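ABC transporter, solute-binding protein (Staphylococcus aureus, PDB 6LKK) binds glucose 6-phosphate between its two lobes as an extracellular solute-binding lipoprotein and takes part in two-component signal transduction as a sugar-phosphate sensor. Local coordinates at residues 38-43 / 62-67; 112-117 / 182-187. All coordinates share one frame; numbering follows the deposited sequence.

Contact 1 (38-43 / 62-67)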
# COMPACT_ATOMS: atom_id res chain seq x y z
N VAL A 38 -5.60 8.45 -8.02
CA VAL A 38 -5.44 9.80 -8.55
C VAL A 38 -4.23 9.86 -9.47
O VAL A 38 -4.28 10.43 -10.56
CB VAL A 38 -5.33 10.82 -7.40
CG1 VAL A 38 -5.09 12.22 -7.95
CG2 VAL A 38 -6.60 10.79 -6.55
N LEU A 39 -3.11 9.26 -9.03
CA LEU A 39 -1.93 9.18 -9.89
C LEU A 39 -2.26 8.48 -11.20
O LEU A 39 -1.89 8.95 -12.28
CB LEU A 39 -0.81 8.45 -9.15
CG LEU A 39 -0.13 9.21 -8.00
CD1 LEU A 39 0.76 8.27 -7.21
CD2 LEU A 39 0.68 10.39 -8.52
N LEU A 40 -2.96 7.34 -11.12
CA LEU A 40 -3.29 6.59 -12.32
C LEU A 40 -4.24 7.37 -13.22
O LEU A 40 -4.12 7.32 -14.45
CB LEU A 40 -3.89 5.24 -11.95
CG LEU A 40 -2.91 4.23 -11.34
CD1 LEU A 40 -3.65 3.07 -10.68
CD2 LEU A 40 -1.95 3.72 -12.40
N SER A 41 -5.18 8.11 -12.63
CA SER A 41 -6.13 8.88 -13.43
C SER A 41 -5.44 10.06 -14.10
O SER A 41 -5.67 10.33 -15.29
CB SER A 41 -7.29 9.35 -12.56
OG SER A 41 -8.09 8.26 -12.15
N ASN A 42 -4.61 10.80 -13.36
CA ASN A 42 -3.89 11.92 -13.96
C ASN A 42 -2.90 11.43 -15.01
O ASN A 42 -2.75 12.06 -16.06
CB ASN A 42 -3.17 12.72 -12.87
CG ASN A 42 -4.14 13.41 -11.92
OD1 ASN A 42 -5.32 13.57 -12.24
ND2 ASN A 42 -3.64 13.83 -10.77
N LEU A 43 -2.22 10.31 -14.74
CA LEU A 43 -1.34 9.71 -15.73
C LEU A 43 -2.10 9.40 -17.02
O LEU A 43 -1.61 9.68 -18.12
CB LEU A 43 -0.71 8.45 -15.15
CG LEU A 43 0.30 7.64 -15.97
CD1 LEU A 43 1.19 6.85 -15.02
CD2 LEU A 43 -0.38 6.68 -16.93
N GLU A 62 -3.81 -5.39 -9.66
CA GLU A 62 -5.25 -5.56 -9.53
C GLU A 62 -6.06 -4.29 -9.73
O GLU A 62 -7.29 -4.39 -9.83
CB GLU A 62 -5.58 -6.14 -8.14
CG GLU A 62 -4.99 -7.52 -7.91
CD GLU A 62 -5.20 -8.03 -6.50
OE1 GLU A 62 -5.78 -7.29 -5.68
OE2 GLU A 62 -4.79 -9.18 -6.21
N THR A 63 -5.44 -3.11 -9.81
CA THR A 63 -6.20 -1.87 -9.89
C THR A 63 -5.70 -0.93 -10.98
O THR A 63 -5.96 0.28 -10.91
CB THR A 63 -6.20 -1.14 -8.54
OG1 THR A 63 -4.86 -0.83 -8.15
CG2 THR A 63 -6.87 -2.00 -7.47
N ILE A 64 -5.00 -1.44 -11.99
CA ILE A 64 -4.68 -0.67 -13.18
C ILE A 64 -5.87 -0.80 -14.13
O ILE A 64 -6.07 -1.86 -14.74
CB ILE A 64 -3.38 -1.13 -13.84
CG1 ILE A 64 -2.18 -0.72 -12.97
CG2 ILE A 64 -3.24 -0.54 -15.25
CD1 ILE A 64 -0.82 -1.10 -13.54
N ASP A 65 -6.65 0.27 -14.26
CA ASP A 65 -7.84 0.24 -15.11
C ASP A 65 -7.53 0.53 -16.57
O ASP A 65 -8.36 0.22 -17.43
CB ASP A 65 -8.87 1.25 -14.59
CG ASP A 65 -9.45 0.86 -13.24
OD1 ASP A 65 -9.58 -0.35 -12.97
OD2 ASP A 65 -9.76 1.78 -12.45
N HIS A 66 -6.37 1.12 -16.86
CA HIS A 66 -5.99 1.50 -18.22
C HIS A 66 -4.65 0.84 -18.55
O HIS A 66 -3.60 1.49 -18.56
CB HIS A 66 -5.89 3.02 -18.37
CG HIS A 66 -7.09 3.75 -17.86
ND1 HIS A 66 -8.31 3.73 -18.50
CD2 HIS A 66 -7.26 4.53 -16.76
CE1 HIS A 66 -9.18 4.46 -17.83
NE2 HIS A 66 -8.56 4.96 -16.77
N PRO A 67 -4.66 -0.47 -18.83
CA PRO A 67 -3.40 -1.15 -19.18
C PRO A 67 -2.71 -0.55 -20.39
O PRO A 67 -1.49 -0.71 -20.52
CB PRO A 67 -3.84 -2.60 -19.44
CG PRO A 67 -5.33 -2.55 -19.60
CD PRO A 67 -5.80 -1.40 -18.78
O HOH W 1 -9.38 7.55 -15.32

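Contact 2 (112-117 / 182-187)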
# COMPACT_ATOMS: atom_id res chain seq x y z
N ILE A 112 -10.67 0.67 26.29
CA ILE A 112 -11.37 0.20 25.10
C ILE A 112 -10.53 -0.87 24.42
O ILE A 112 -9.35 -0.66 24.13
CB ILE A 112 -11.66 1.36 24.14
CG1 ILE A 112 -12.49 2.45 24.82
CG2 ILE A 112 -12.38 0.84 22.90
CD1 ILE A 112 -12.51 3.75 24.05
N LYS A 113 -11.14 -2.02 24.14
CA LYS A 113 -10.48 -3.10 23.43
C LYS A 113 -10.72 -2.97 21.93
O LYS A 113 -11.86 -2.82 21.48
CB LYS A 113 -10.97 -4.47 23.90
CG LYS A 113 -10.67 -4.81 25.35
CD LYS A 113 -10.78 -6.32 25.57
CE LYS A 113 -11.56 -6.69 26.83
NZ LYS A 113 -12.20 -8.03 26.71
N ILE A 114 -9.64 -3.03 21.15
CA ILE A 114 -9.72 -2.99 19.69
C ILE A 114 -8.80 -4.09 19.16
O ILE A 114 -7.58 -3.92 19.11
CB ILE A 114 -9.34 -1.62 19.11
CG1 ILE A 114 -10.29 -0.54 19.64
CG2 ILE A 114 -9.39 -1.67 17.59
CD1 ILE A 114 -9.88 0.87 19.30
N ARG A 115 -9.39 -5.21 18.77
CA ARG A 115 -8.66 -6.34 18.21
C ARG A 115 -8.86 -6.49 16.70
O ARG A 115 -8.12 -7.26 16.08
CB ARG A 115 -9.08 -7.65 18.88
CG ARG A 115 -8.44 -7.90 20.24
CD ARG A 115 -8.99 -6.99 21.33
NE ARG A 115 -8.42 -7.32 22.63
CZ ARG A 115 -8.93 -8.20 23.49
NH1 ARG A 115 -8.32 -8.42 24.65
NH2 ARG A 115 -10.05 -8.85 23.22
N GLY A 116 -9.82 -5.79 16.12
CA GLY A 116 -10.12 -5.98 14.72
C GLY A 116 -11.30 -5.14 14.29
O GLY A 116 -11.67 -4.17 14.96
N TYR A 117 -11.90 -5.53 13.16
CA TYR A 117 -12.94 -4.71 12.55
C TYR A 117 -14.21 -4.68 13.39
O TYR A 117 -14.86 -3.63 13.51
CB TYR A 117 -13.26 -5.22 11.14
CG TYR A 117 -12.15 -4.98 10.15
CD1 TYR A 117 -11.81 -3.70 9.75
CD2 TYR A 117 -11.46 -6.05 9.59
CE1 TYR A 117 -10.80 -3.48 8.83
CE2 TYR A 117 -10.46 -5.84 8.67
CZ TYR A 117 -10.13 -4.56 8.30
OH TYR A 117 -9.12 -4.37 7.39
N TYR A 182 -8.54 11.22 16.26
CA TYR A 182 -9.38 10.03 16.17
C TYR A 182 -8.83 8.96 17.09
O TYR A 182 -7.62 8.89 17.34
CB TYR A 182 -9.46 9.49 14.74
CG TYR A 182 -10.08 10.44 13.75
CD1 TYR A 182 -11.46 10.64 13.72
CD2 TYR A 182 -9.30 11.14 12.85
CE1 TYR A 182 -12.03 11.51 12.81
CE2 TYR A 182 -9.87 12.02 11.94
CZ TYR A 182 -11.23 12.19 11.92
OH TYR A 182 -11.80 13.06 11.02
N TYR A 183 -9.73 8.11 17.59
CA TYR A 183 -9.31 7.00 18.43
C TYR A 183 -8.61 5.92 17.63
O TYR A 183 -7.71 5.24 18.15
CB TYR A 183 -10.53 6.41 19.15
CG TYR A 183 -10.93 7.15 20.40
CD1 TYR A 183 -11.14 8.53 20.37
CD2 TYR A 183 -11.11 6.48 21.60
CE1 TYR A 183 -11.51 9.21 21.51
CE2 TYR A 183 -11.48 7.16 22.74
CZ TYR A 183 -11.68 8.52 22.70
OH TYR A 183 -12.05 9.20 23.84
N ALA A 184 -8.99 5.73 16.37
CA ALA A 184 -8.40 4.67 15.56
C ALA A 184 -8.67 4.97 14.09
O ALA A 184 -9.49 5.82 13.75
CB ALA A 184 -8.96 3.30 15.95
N GLY A 185 -7.94 4.26 13.23
CA GLY A 185 -8.09 4.47 11.80
C GLY A 185 -7.59 3.28 11.02
O GLY A 185 -6.93 2.38 11.55
N LEU A 186 -7.92 3.28 9.73
CA LEU A 186 -7.53 2.23 8.80
C LEU A 186 -6.34 2.71 7.98
O LEU A 186 -6.46 3.66 7.21
CB LEU A 186 -8.70 1.84 7.90
CG LEU A 186 -9.97 1.36 8.61
CD1 LEU A 186 -10.93 0.78 7.59
CD2 LEU A 186 -9.68 0.35 9.70
N SER A 187 -5.21 2.04 8.14
CA SER A 187 -3.94 2.51 7.59
C SER A 187 -3.20 1.31 6.99
O SER A 187 -3.80 0.29 6.64
CB SER A 187 -3.13 3.22 8.69
OG SER A 187 -1.89 3.70 8.20

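Contact 1 (38-43 / 62-67)
Leu-40 reaches out of helix 36-45 and lays its two methyl groups against the chain at Thr-63 and Ile-64. Its CD1 sits 3.6 Å from Thr-63 O, a van der Waals contact between a methyl and a carbonyl oxygen. The other branch, CD2, comes only within 4.5 Å of Ile-64 CG1, a looser apolar approach. With CG anti to its own carbonyl carbon (chi1 -71°), the leucine fork is carried off the helix towards the facing chain. Phe-55 of strand 54-56 and Phe-70 of strand 70-71 also touch Leu-40, and Phe-70 reaches Ile-64 as well, so the leucine is buried among aromatic side chains.

Beside this, on the exposed Ser-41 side of the helix, the packing gives way to water. His-66 makes no direct contact with 38-43; a water lies between, 3.1 Å from His-66 NE2, and donates a weak, 3.5 Å bond to Ser-41 OG, which is also hydrogen-bonded to Gln-37 O. The imidazole has Asp-65 CB over one face and stacks on the ring of His-44, further along the same helix.

Thr-63 O, grazed by the leucine methyl, also accepts a hydrogen bond from Gln-37 NE2; Thr-63 OG1 turns back to Val-59 O. Thr-36, a glucose 6-phosphate-binding residue, has its side chain about 4 Å from that of Leu-40. No direct hydrogen bond joins 38-43 to 62-67, which implies that the contact rests mainly on leucine packing, with a water bridge weak at its serine end; the firmer polar tie is the neighbouring bond from Gln-37.

Contact 2 (112-117 / 182-187)
Ile-112 and Tyr-183 open a row of apolar pairs in which a loop segment runs alongside strand 184-188 of a periplasmic-binding-protein fold, the two chain directions only 17° apart. The backbones stay well separated, with Ile-114 CA 8.8 Å from Ala-184 CA, so side chains alone bridge the gap.

Tyr-183 and Ile-112 meet at about a right angle. The isoleucine CD1 methyl arrives at the edge of the phenol ring, near its plane, 3.8 Å from Tyr-183 CE2. Its position follows from an extended outer chain (chi2 165°) that carries CD1 away from the backbone of Ile-112.

Ile-114 repeats the gesture one pair along. Buried, and extended in the same way (chi2 171°), it puts its CD1 4.2 Å from Ala-184 CB, methyl against methyl. Both side chains also rest on Val-104 of strand 92-105, while Leu-125 touches Ile-114 and Tyr-183 alike and so links the first two pairs.

At the far end come Tyr-117 and Leu-186, with helix 138-151 packed on both; its His-143 ND1 hydrogen-bonds Tyr-117 OH. The CD2 methyl of Leu-186 approaches the tyrosine ring obliquely, 4.1 Å from Tyr-117 CE1.

From the N terminus, the chain passes through strand 2-7 and helix 11-25 before contact 1 joins helix 36-45 to residues 62-67, closing a short loop that contains strand 54-56. Only after that closure does the long strand 92-105 lead to contact 2, which closes a much larger loop holding strands 129-132 and 165-167 and helices 138-151, 154-161 and 170-178. The two therefore follow in series, neither nesting nor crossing. The centres of contact 1 and contact 2 are 30 Å apart, on opposite sides of the chain's centre. Contact 1 ties helix 36-45 to residues 62-67; contact 2 ties the connection between strands 92-105 and 129-132 to strand 184-188.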